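Local coordinates for protein dihydroorotate dehydrogenase (Schistosoma mansoni, PDB 6UY4) that probably catalyses the FMN-dependent oxidation of (S)-dihydroorotate to orotate with a quinone as electron acceptor, a step of de novo pyrimidine synthesis, at residues L73-F78 / A348-L353; H84-A89 / K367-I372. One frame throughout, in Å; residues are numbered along the deposited sequence.

After two N-terminal helices (29-42 and 46-58) the chain makes strand 75-77, which pairs antiparallel with strand 80-82, then strand 86-88, the first strand of the barrel. About 260 residues later strand 350-353, the eighth, returns to both: in contact 1 its Leu350 meets Cys75 and Val77 of the hairpin, and it lies parallel to 86-88, with probable hydrogen bonds Val351 N to Pro85 O (2.7 Å) and Gly87 N to Val351 O. The following helix 364-376 then covers strand 86-88 in contact 2. In chain order the segments alternate, so the two loops cross rather than nest. Together they bind hairpin, first strand, last strand and last helix at the seam where the barrel closes.

Contact 1 (L73-F78 / A348-L353); sequences LKCKVF and ASLVQL
The β-hairpin of strands 75-77 and 80-82, which lies across the N-terminal end of the barrel strands, rests Val77 and Cys75 on Leu350. The branches of Val77 and Leu350 reach toward each other tip to tip, with Val77 CG2 3.9 Å from Leu350 CD2 and equally close to Leu350 CG. Val77 has CG1 anti to the backbone N (chi1 -173°), which leaves CG2 beside that nitrogen and directed to the leucine, while CG1 lies over one face of the Phe78 ring, offset toward the rim. Because residues alternate sides along the strand, Cys75 faces the same way as Val77, and its SG approaches the same Leu350 CD2 at 4.1 Å. Leu350 belongs to the eighth strand of the (βα)8 TIM barrel, and the hairpin packs near that strand's N-terminal end; no hydrogen bond joins the two segments. Phe82 of the partner hairpin strand touches Cys75, Val77 and Leu350 alike. The same barrel strand reaches the FMN pocket at Leu353, whereas the side chain of Leu350 is about 13 Å from the flavin. At the border of the patch, Val77 CG2 also lies 4.2 Å from Ser349 CB.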
loop_
_atom_site.group_PDB
_atom_site.type_symbol
_atom_site.label_atom_id
_atom_site.label_comp_id
_atom_site.label_asym_id
_atom_site.label_seq_id
_atom_site.Cartn_x
_atom_site.Cartn_y
_atom_site.Cartn_z
ATOM N N LEU A 73 -5.444 12.904 17.565
ATOM C CA LEU A 73 -4.774 12.266 16.441
ATOM C C LEU A 73 -5.240 12.782 15.088
ATOM O O LEU A 73 -4.700 12.355 14.061
ATOM C CB LEU A 73 -4.966 10.745 16.502
ATOM C CG LEU A 73 -4.260 10.029 17.654
ATOM C CD1 LEU A 73 -4.443 8.524 17.540
ATOM C CD2 LEU A 73 -2.784 10.395 17.686
ATOM N N LYS A 74 -6.225 13.677 15.051
ATOM C CA LYS A 74 -6.639 14.270 13.787
ATOM C C LYS A 74 -5.494 15.072 13.184
ATOM O O LYS A 74 -4.791 15.807 13.883
ATOM C CB LYS A 74 -7.861 15.167 13.988
ATOM C CG LYS A 74 -9.141 14.421 14.315
ATOM C CD LYS A 74 -10.311 15.381 14.449
ATOM C CE LYS A 74 -11.601 14.640 14.754
ATOM N NZ LYS A 74 -11.493 13.838 16.003
ATOM N N CYS A 75 -5.306 14.924 11.874
ATOM C CA CYS A 75 -4.208 15.569 11.173
ATOM C C CYS A 75 -4.700 16.097 9.833
ATOM O O CYS A 75 -5.799 15.775 9.373
ATOM C CB CYS A 75 -3.030 14.606 10.975
ATOM S SG CYS A 75 -3.490 12.986 10.317
ATOM N N LYS A 76 -3.861 16.923 9.208
ATOM C CA LYS A 76 -4.146 17.513 7.904
ATOM C C LYS A 76 -2.947 17.266 6.999
ATOM O O LYS A 76 -1.868 17.825 7.225
ATOM C CB LYS A 76 -4.442 19.009 8.026
ATOM C CG LYS A 76 -5.739 19.324 8.752
ATOM C CD LYS A 76 -5.921 20.819 8.948
ATOM C CE LYS A 76 -4.858 21.391 9.872
ATOM N NZ LYS A 76 -5.056 22.849 10.105
ATOM N N VAL A 77 -3.129 16.423 5.986
ATOM C CA VAL A 77 -2.089 16.108 5.015
ATOM C C VAL A 77 -2.643 16.385 3.625
ATOM O O VAL A 77 -3.772 15.987 3.313
ATOM C CB VAL A 77 -1.616 14.646 5.132
ATOM C CG1 VAL A 77 -0.426 14.398 4.222
ATOM C CG2 VAL A 77 -1.265 14.315 6.576
ATOM N N PHE A 78 -1.849 17.066 2.794
ATOM C CA PHE A 78 -2.278 17.514 1.467
ATOM C C PHE A 78 -3.553 18.350 1.543
ATOM O O PHE A 78 -4.381 18.323 0.630
ATOM C CB PHE A 78 -2.477 16.336 0.507
ATOM C CG PHE A 78 -1.334 15.363 0.492
ATOM C CD1 PHE A 78 -0.075 15.757 0.073
ATOM C CD2 PHE A 78 -1.526 14.048 0.881
ATOM C CE1 PHE A 78 0.977 14.861 0.056
ATOM C CE2 PHE A 78 -0.479 13.146 0.866
ATOM C CZ PHE A 78 0.774 13.553 0.453
ATOM N N ALA A 348 7.445 10.352 8.993
ATOM C CA ALA A 348 6.201 10.056 8.298
ATOM C C ALA A 348 5.064 10.909 8.842
ATOM O O ALA A 348 4.994 11.186 10.043
ATOM C CB ALA A 348 5.847 8.573 8.428
ATOM N N SER A 349 4.176 11.335 7.943
ATOM C CA SER A 349 2.967 12.047 8.329
ATOM C C SER A 349 1.735 11.155 8.342
ATOM O O SER A 349 0.763 11.472 9.037
ATOM C CB SER A 349 2.722 13.233 7.387
ATOM O OG SER A 349 3.773 14.179 7.480
ATOM N N LEU A 350 1.757 10.058 7.590
ATOM C CA LEU A 350 0.703 9.057 7.601
ATOM C C LEU A 350 1.342 7.679 7.696
ATOM O O LEU A 350 2.535 7.507 7.433
ATOM C CB LEU A 350 -0.179 9.147 6.349
ATOM C CG LEU A 350 -1.000 10.426 6.172
ATOM C CD1 LEU A 350 -1.730 10.417 4.837
ATOM C CD2 LEU A 350 -1.982 10.593 7.319
ATOM N N VAL A 351 0.536 6.691 8.082
ATOM C CA VAL A 351 0.996 5.312 8.184
ATOM C C VAL A 351 -0.061 4.389 7.593
ATOM O O VAL A 351 -1.261 4.674 7.639
ATOM C CB VAL A 351 1.317 4.909 9.642
ATOM C CG1 VAL A 351 2.544 5.656 10.148
ATOM C CG2 VAL A 351 0.123 5.157 10.546
ATOM N N GLN A 352 0.400 3.274 7.026
ATOM C CA GLN A 352 -0.477 2.283 6.418
ATOM C C GLN A 352 -0.031 0.889 6.839
ATOM O O GLN A 352 1.112 0.676 7.252
ATOM C CB GLN A 352 -0.488 2.391 4.887
ATOM C CG GLN A 352 -1.041 3.701 4.352
ATOM C CD GLN A 352 -0.895 3.825 2.847
ATOM O OE1 GLN A 352 -0.345 2.941 2.189
ATOM N NE2 GLN A 352 -1.383 4.929 2.294
ATOM N N LEU A 353 -0.955 -0.064 6.724
ATOM C CA LEU A 353 -0.686 -1.444 7.100
ATOM C C LEU A 353 -1.460 -2.372 6.175
ATOM O O LEU A 353 -2.309 -1.940 5.390
ATOM C CB LEU A 353 -1.043 -1.703 8.571
ATOM C CG LEU A 353 -2.470 -1.399 9.041
ATOM C CD1 LEU A 353 -3.388 -2.607 8.883
ATOM C CD2 LEU A 353 -2.467 -0.912 10.483
#

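Contact 2 (H84-A89 / K367-I372); sequences HPIGLA and KVAREI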
loop_
_atom_site.group_PDB
_atom_site.type_symbol
_atom_site.label_atom_id
_atom_site.label_comp_id
_atom_site.label_asym_id
_atom_site.label_seq_id
_atom_site.Cartn_x
_atom_site.Cartn_y
_atom_site.Cartn_z
ATOM N N HIS A 84 -7.280 9.999 11.691
ATOM C CA HIS A 84 -6.053 9.558 12.341
ATOM C C HIS A 84 -5.073 9.129 11.248
ATOM O O HIS A 84 -5.492 8.831 10.129
ATOM C CB HIS A 84 -6.321 8.408 13.328
ATOM C CG HIS A 84 -7.100 7.274 12.741
ATOM N ND1 HIS A 84 -6.503 6.235 12.061
ATOM C CD2 HIS A 84 -8.429 7.013 12.736
ATOM C CE1 HIS A 84 -7.430 5.383 11.663
ATOM N NE2 HIS A 84 -8.607 5.832 12.059
ATOM N N PRO A 85 -3.769 9.107 11.542
ATOM C CA PRO A 85 -2.784 8.839 10.480
ATOM C C PRO A 85 -2.770 7.405 9.968
ATOM O O PRO A 85 -1.940 7.091 9.107
ATOM C CB PRO A 85 -1.448 9.188 11.153
ATOM C CG PRO A 85 -1.700 8.978 12.603
ATOM C CD PRO A 85 -3.115 9.423 12.825
ATOM N N ILE A 86 -3.657 6.529 10.438
ATOM C CA ILE A 86 -3.608 5.107 10.112
ATOM C C ILE A 86 -4.596 4.809 8.994
ATOM O O ILE A 86 -5.791 5.112 9.111
ATOM C CB ILE A 86 -3.909 4.247 11.350
ATOM C CG1 ILE A 86 -3.008 4.664 12.510
ATOM C CG2 ILE A 86 -3.728 2.770 11.027
ATOM C CD1 ILE A 86 -3.405 4.057 13.823
ATOM N N GLY A 87 -4.101 4.200 7.915
ATOM C CA GLY A 87 -4.938 3.801 6.803
ATOM C C GLY A 87 -4.549 2.426 6.297
ATOM O O GLY A 87 -3.595 1.815 6.780
ATOM N N LEU A 88 -5.310 1.948 5.317
ATOM C CA LEU A 88 -5.075 0.640 4.717
ATOM C C LEU A 88 -4.249 0.798 3.447
ATOM O O LEU A 88 -4.616 1.567 2.552
ATOM C CB LEU A 88 -6.394 -0.067 4.405
ATOM C CG LEU A 88 -6.268 -1.479 3.829
ATOM C CD1 LEU A 88 -5.523 -2.387 4.795
ATOM C CD2 LEU A 88 -7.636 -2.051 3.497
ATOM N N ALA A 89 -3.143 0.064 3.371
ATOM C CA ALA A 89 -2.246 0.160 2.232
ATOM C C ALA A 89 -2.893 -0.439 0.984
ATOM O O ALA A 89 -3.941 -1.090 1.037
ATOM C CB ALA A 89 -0.922 -0.543 2.532
ATOM N N LYS A 367 -7.033 -0.201 17.209
ATOM C CA LYS A 367 -6.088 -0.660 18.223
ATOM C C LYS A 367 -4.815 0.173 18.195
ATOM O O LYS A 367 -4.399 0.732 19.217
ATOM C CB LYS A 367 -5.757 -2.138 18.013
ATOM C CG LYS A 367 -4.693 -2.669 18.963
ATOM C CD LYS A 367 -3.976 -3.880 18.384
ATOM C CE LYS A 367 -2.911 -4.397 19.338
ATOM N NZ LYS A 367 -1.995 -5.371 18.682
ATOM N N VAL A 368 -4.184 0.267 17.021
ATOM C CA VAL A 368 -2.951 1.040 16.886
ATOM C C VAL A 368 -3.192 2.496 17.262
ATOM O O VAL A 368 -2.350 3.136 17.905
ATOM C CB VAL A 368 -2.394 0.910 15.456
ATOM C CG1 VAL A 368 -1.080 1.666 15.322
ATOM C CG2 VAL A 368 -2.216 -0.554 15.085
ATOM N N ALA A 369 -4.348 3.038 16.871
ATOM C CA ALA A 369 -4.681 4.422 17.195
ATOM C C ALA A 369 -4.748 4.632 18.703
ATOM O O ALA A 369 -4.220 5.619 19.229
ATOM C CB ALA A 369 -6.006 4.803 16.535
ATOM N N ARG A 370 -5.404 3.709 19.413
ATOM C CA ARG A 370 -5.476 3.791 20.869
ATOM C C ARG A 370 -4.084 3.816 21.485
ATOM O O ARG A 370 -3.794 4.637 22.364
ATOM C CB ARG A 370 -6.281 2.613 21.420
ATOM C CG ARG A 370 -7.761 2.635 21.076
ATOM C CD ARG A 370 -8.381 1.259 21.267
ATOM N NE ARG A 370 -8.034 0.678 22.561
ATOM N N GLU A 371 -3.204 2.923 21.026
ATOM C CA GLU A 371 -1.870 2.824 21.610
ATOM C C GLU A 371 -1.057 4.087 21.357
ATOM O O GLU A 371 -0.301 4.530 22.229
ATOM C CB GLU A 371 -1.142 1.602 21.052
ATOM C CG GLU A 371 -1.916 0.304 21.182
ATOM C CD GLU A 371 -1.104 -0.902 20.759
ATOM O OE1 GLU A 371 -0.027 -1.132 21.349
ATOM O OE2 GLU A 371 -1.537 -1.615 19.831
ATOM N N ILE A 372 -1.190 4.675 20.167
ATOM C CA ILE A 372 -0.488 5.922 19.868
ATOM C C ILE A 372 -0.939 7.023 20.820
ATOM O O ILE A 372 -0.121 7.773 21.366
ATOM C CB ILE A 372 -0.705 6.326 18.398
ATOM C CG1 ILE A 372 -0.072 5.304 17.453
ATOM C CG2 ILE A 372 -0.136 7.712 18.138
ATOM C CD1 ILE A 372 -0.237 5.657 15.990
#
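Ile86 sends its CD1 methyl into the side of helix 364-376, between Val368, Ala369 and Ile372. The pairing belongs to the (βα)8 TIM barrel: strand 86-88 is its first strand, and the helix is the last, packed on the outside against the seam where the eighth strand meets the first. Strand and helix run nearly antiparallel, at 164°, and the axes of the two short segments approach to 9.9 Å. The CA atoms closest across the contact, 7.2 Å apart, are those of Ile86 and Ala369. The same segment ends at Ala89, which touches the FMN.

Ile86 has the most surface buried here, and its delta methyl makes all the close contacts. With CG1 anti to the carbonyl carbon (chi1 -52°) and the chain extended beyond it, CD1 projects away from the strand toward the helix. It sits over Ala369, 3.8 Å from that residue's CB. Val368 stands next to it, CG1 being 3.7 Å from Ile86 CD1. One turn further on, Ile372 brings its own CD1 to 4.2 Å from the same methyl. Val368 and Ile372 also touch Ala340 of helix 337-346, so the two neighbouring helices share this apolar layer, and Ala369 touches Phe70. Val351 and Leu353 of the adjacent eighth strand adjoin Ile86.

His84, just before the strand, links it to Gly106. Its NE2 is hydrogen-bonded to Gly106 O, and its ring edge lies against Ile86 CB. ND1 accepts a hydrogen bond from Ile86 N at 3.3 Å, the donor standing 23° out of the imidazole plane.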